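Local coordinates for putative NADP oxidoreductase BF3122 (Bacteroides fragilis, PDB 3D1L), which is a putative NADP-dependent oxidoreductase that probably binds the dinucleotide cofactor through its N-terminal Rossmann-type domain, at residues B[7-19]-B[29-41]. Numbering follows the deposited sequence.
Sequences SIEDTPIVLIGAG and LYRKGFRIVQVYS
Ile13 and Leu15 pair in parallel with Ile36 and Val39 in the opening beta-alpha-beta unit of the Rossmann-type domain, where helix 20-31 links strands 12-16 and 35-40. Five backbone hydrogen bonds join the two segments; the first runs from Ile13 N to Arg35 O (2.9 Å), and the last, from Gly17 N to Tyr40 O, lies just past the end of strand 12-16. The register slips by one: Val37 N donates to Ile13 O, yet Leu15 N reaches Gln38 O and Tyr40 N reaches Leu15 O (2.8 Å). The extra residue makes a beta bulge, marked by the helical angles of Val37 (phi -80°, psi -37°), whose CG2 presses tightly on Val14 CG2 at 3.5 Å.

Apolar packing closes the N-terminal end. A chi1 of -76° sets the Phe34 ring beside its own backbone N, between Glu9 CA, a CH-pi contact 4.0 Å from the ring centroid, and Leu29 CD2 on the opposite face. Ile13 CD1 approaches Phe34 CD2 obliquely (3.7 Å). Farther along, Ile16 CG2 meets Tyr40 CD2 at 3.6 Å.

Gly17 and Gly19 fit a GxGxxA pattern, consistent with dinucleotide binding. Beside them, one water accepts from Ala18 N (3.1 Å) and is hydrogen-bonded to Ser41 OG at 2.8 Å.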
# COMPACT_ATOMS: atom_id res chain seq x y z
N SER B 7 11.94 -0.64 -38.19
CA SER B 7 12.05 -2.07 -38.59
C SER B 7 11.34 -3.00 -37.61
O SER B 7 10.31 -3.59 -37.98
CB SER B 7 13.54 -2.48 -38.79
N ILE B 8 11.82 -3.14 -36.37
CA ILE B 8 11.16 -4.07 -35.43
C ILE B 8 9.75 -3.60 -35.02
O ILE B 8 8.91 -4.43 -34.66
CB ILE B 8 12.04 -4.57 -34.20
CG1 ILE B 8 11.54 -5.97 -33.76
CG2 ILE B 8 12.03 -3.60 -33.02
CD1 ILE B 8 12.51 -6.79 -32.93
N GLU B 9 9.50 -2.29 -35.09
CA GLU B 9 8.17 -1.73 -34.83
C GLU B 9 7.16 -2.11 -35.92
O GLU B 9 5.95 -1.93 -35.74
CB GLU B 9 8.23 -0.20 -34.68
CG GLU B 9 8.48 0.34 -33.27
CD GLU B 9 9.93 0.18 -32.81
OE1 GLU B 9 10.46 -0.95 -32.89
OE2 GLU B 9 10.55 1.17 -32.34
N ASP B 10 7.66 -2.63 -37.05
CA ASP B 10 6.79 -3.12 -38.12
C ASP B 10 6.23 -4.54 -37.89
O ASP B 10 5.46 -5.02 -38.71
CB ASP B 10 7.48 -3.05 -39.49
CG ASP B 10 7.93 -1.62 -39.86
OD1 ASP B 10 7.36 -0.61 -39.36
OD2 ASP B 10 8.87 -1.51 -40.68
N THR B 11 6.60 -5.19 -36.79
CA THR B 11 6.11 -6.53 -36.42
C THR B 11 4.61 -6.50 -36.18
O THR B 11 4.15 -5.77 -35.29
CB THR B 11 6.79 -6.98 -35.12
OG1 THR B 11 8.20 -6.94 -35.29
CG2 THR B 11 6.37 -8.39 -34.70
N PRO B 12 3.82 -7.25 -36.98
CA PRO B 12 2.38 -7.28 -36.64
C PRO B 12 2.14 -8.21 -35.46
O PRO B 12 2.58 -9.36 -35.47
CB PRO B 12 1.71 -7.81 -37.92
CG PRO B 12 2.77 -8.60 -38.64
CD PRO B 12 4.12 -8.03 -38.21
N ILE B 13 1.44 -7.70 -34.47
CA ILE B 13 1.21 -8.42 -33.22
C ILE B 13 -0.28 -8.69 -33.01
O ILE B 13 -1.10 -7.80 -33.23
CB ILE B 13 1.77 -7.59 -32.02
CG1 ILE B 13 3.27 -7.24 -32.24
CG2 ILE B 13 1.51 -8.30 -30.69
CD1 ILE B 13 3.86 -6.29 -31.23
N VAL B 14 -0.62 -9.91 -32.58
CA VAL B 14 -1.99 -10.26 -32.11
C VAL B 14 -1.98 -10.56 -30.59
O VAL B 14 -1.05 -11.22 -30.08
CB VAL B 14 -2.56 -11.44 -32.91
CG1 VAL B 14 -3.90 -11.95 -32.34
CG2 VAL B 14 -2.72 -11.06 -34.40
N LEU B 15 -2.98 -10.04 -29.87
CA LEU B 15 -3.14 -10.39 -28.46
C LEU B 15 -4.28 -11.35 -28.31
O LEU B 15 -5.39 -11.06 -28.78
CB LEU B 15 -3.40 -9.15 -27.59
CG LEU B 15 -2.60 -7.85 -27.79
CD1 LEU B 15 -2.83 -7.08 -26.53
CD2 LEU B 15 -1.11 -8.02 -27.97
N ILE B 16 -4.00 -12.49 -27.68
CA ILE B 16 -5.01 -13.49 -27.37
C ILE B 16 -5.23 -13.35 -25.87
O ILE B 16 -4.44 -13.87 -25.05
CB ILE B 16 -4.59 -14.95 -27.77
CG1 ILE B 16 -4.20 -15.11 -29.26
CG2 ILE B 16 -5.67 -15.93 -27.42
CD1 ILE B 16 -5.25 -14.68 -30.28
N GLY B 17 -6.28 -12.62 -25.51
CA GLY B 17 -6.49 -12.26 -24.11
C GLY B 17 -6.32 -10.75 -23.93
O GLY B 17 -5.39 -10.15 -24.48
N ALA B 18 -7.22 -10.14 -23.15
CA ALA B 18 -7.29 -8.68 -23.07
C ALA B 18 -7.42 -8.21 -21.62
O ALA B 18 -7.99 -7.15 -21.38
CB ALA B 18 -8.47 -8.17 -23.91
N GLY B 19 -6.87 -8.98 -20.66
CA GLY B 19 -6.99 -8.68 -19.23
C GLY B 19 -6.07 -7.55 -18.82
O GLY B 19 -5.63 -6.77 -19.69
N LEU B 29 3.31 -1.23 -26.11
CA LEU B 29 3.71 -1.55 -27.49
C LEU B 29 3.21 -0.53 -28.51
O LEU B 29 3.98 -0.05 -29.32
CB LEU B 29 3.24 -2.94 -27.88
CG LEU B 29 3.91 -4.10 -27.12
CD1 LEU B 29 3.03 -5.37 -27.19
CD2 LEU B 29 5.30 -4.33 -27.69
N TYR B 30 1.91 -0.23 -28.45
CA TYR B 30 1.24 0.82 -29.26
C TYR B 30 1.89 2.21 -29.16
O TYR B 30 2.08 2.91 -30.18
CB TYR B 30 -0.24 0.86 -28.86
CG TYR B 30 -1.04 2.00 -29.40
CD1 TYR B 30 -1.46 2.02 -30.73
CD2 TYR B 30 -1.42 3.06 -28.57
CE1 TYR B 30 -2.21 3.06 -31.22
CE2 TYR B 30 -2.17 4.11 -29.05
CZ TYR B 30 -2.57 4.10 -30.38
OH TYR B 30 -3.32 5.14 -30.88
N ARG B 31 2.23 2.62 -27.94
CA ARG B 31 2.90 3.91 -27.72
C ARG B 31 4.31 3.94 -28.30
O ARG B 31 4.80 5.01 -28.70
CB ARG B 31 2.92 4.27 -26.24
CG ARG B 31 1.57 4.72 -25.73
CD ARG B 31 1.47 4.68 -24.22
NE ARG B 31 0.14 5.13 -23.80
CZ ARG B 31 -0.47 4.77 -22.68
NH1 ARG B 31 0.10 3.92 -21.83
NH2 ARG B 31 -1.69 5.25 -22.41
N LYS B 32 4.97 2.79 -28.33
CA LYS B 32 6.31 2.69 -28.91
C LYS B 32 6.28 2.52 -30.42
O LYS B 32 7.34 2.49 -31.07
CB LYS B 32 7.12 1.58 -28.25
CG LYS B 32 7.65 1.98 -26.88
CD LYS B 32 8.60 3.20 -26.94
CE LYS B 32 8.85 3.74 -25.54
NZ LYS B 32 9.94 4.78 -25.52
N GLY B 33 5.08 2.44 -30.98
CA GLY B 33 4.92 2.45 -32.42
C GLY B 33 4.72 1.09 -33.04
O GLY B 33 4.75 0.98 -34.25
N PHE B 34 4.53 0.05 -32.21
CA PHE B 34 4.24 -1.30 -32.72
C PHE B 34 2.82 -1.38 -33.26
O PHE B 34 1.95 -0.59 -32.88
CB PHE B 34 4.42 -2.38 -31.65
CG PHE B 34 5.86 -2.72 -31.37
CD1 PHE B 34 6.59 -1.99 -30.45
CD2 PHE B 34 6.47 -3.79 -32.04
CE1 PHE B 34 7.93 -2.30 -30.21
CE2 PHE B 34 7.80 -4.10 -31.81
CZ PHE B 34 8.53 -3.36 -30.89
N ARG B 35 2.61 -2.35 -34.14
CA ARG B 35 1.34 -2.56 -34.81
C ARG B 35 0.58 -3.73 -34.19
O ARG B 35 0.93 -4.89 -34.37
CB ARG B 35 1.58 -2.79 -36.30
CG ARG B 35 0.31 -2.94 -37.13
CD ARG B 35 0.63 -2.76 -38.63
NE ARG B 35 -0.13 -3.67 -39.49
CZ ARG B 35 0.41 -4.60 -40.29
NH1 ARG B 35 1.73 -4.76 -40.37
NH2 ARG B 35 -0.37 -5.37 -41.03
N ILE B 36 -0.46 -3.41 -33.43
CA ILE B 36 -1.34 -4.42 -32.87
C ILE B 36 -2.49 -4.56 -33.85
O ILE B 36 -3.31 -3.65 -33.98
CB ILE B 36 -1.79 -4.02 -31.43
CG1 ILE B 36 -0.57 -4.01 -30.51
CG2 ILE B 36 -2.81 -5.00 -30.91
CD1 ILE B 36 -0.43 -2.77 -29.76
N VAL B 37 -2.55 -5.69 -34.55
CA VAL B 37 -3.52 -5.81 -35.63
C VAL B 37 -4.92 -6.14 -35.11
O VAL B 37 -5.91 -5.62 -35.66
CB VAL B 37 -3.07 -6.75 -36.79
CG1 VAL B 37 -1.70 -6.30 -37.32
CG2 VAL B 37 -2.99 -8.18 -36.33
N GLN B 38 -4.99 -6.97 -34.07
CA GLN B 38 -6.26 -7.27 -33.43
C GLN B 38 -6.10 -7.91 -32.07
O GLN B 38 -5.04 -8.41 -31.70
CB GLN B 38 -7.18 -8.14 -34.29
CG GLN B 38 -6.76 -9.56 -34.34
CD GLN B 38 -7.85 -10.53 -34.68
OE1 GLN B 38 -7.66 -11.71 -34.49
NE2 GLN B 38 -8.98 -10.07 -35.21
N VAL B 39 -7.20 -7.87 -31.33
CA VAL B 39 -7.26 -8.34 -29.98
C VAL B 39 -8.36 -9.39 -29.96
O VAL B 39 -9.44 -9.17 -30.51
CB VAL B 39 -7.67 -7.15 -29.04
CG1 VAL B 39 -8.03 -7.63 -27.61
CG2 VAL B 39 -6.57 -6.08 -29.02
N TYR B 40 -8.08 -10.53 -29.32
CA TYR B 40 -9.09 -11.53 -29.02
C TYR B 40 -9.38 -11.51 -27.51
O TYR B 40 -8.47 -11.40 -26.68
CB TYR B 40 -8.62 -12.93 -29.44
CG TYR B 40 -9.42 -13.99 -28.74
CD1 TYR B 40 -10.61 -14.47 -29.29
CD2 TYR B 40 -9.01 -14.47 -27.48
CE1 TYR B 40 -11.36 -15.42 -28.63
CE2 TYR B 40 -9.77 -15.41 -26.80
CZ TYR B 40 -10.95 -15.87 -27.38
OH TYR B 40 -11.69 -16.81 -26.73
N SER B 41 -10.66 -11.64 -27.15
CA SER B 41 -11.03 -11.88 -25.76
C SER B 41 -12.26 -12.72 -25.75
O SER B 41 -13.00 -12.72 -26.74
CB SER B 41 -11.30 -10.56 -25.04
OG SER B 41 -11.59 -10.77 -23.67
O HOH W 1 -9.56 -11.79 -22.02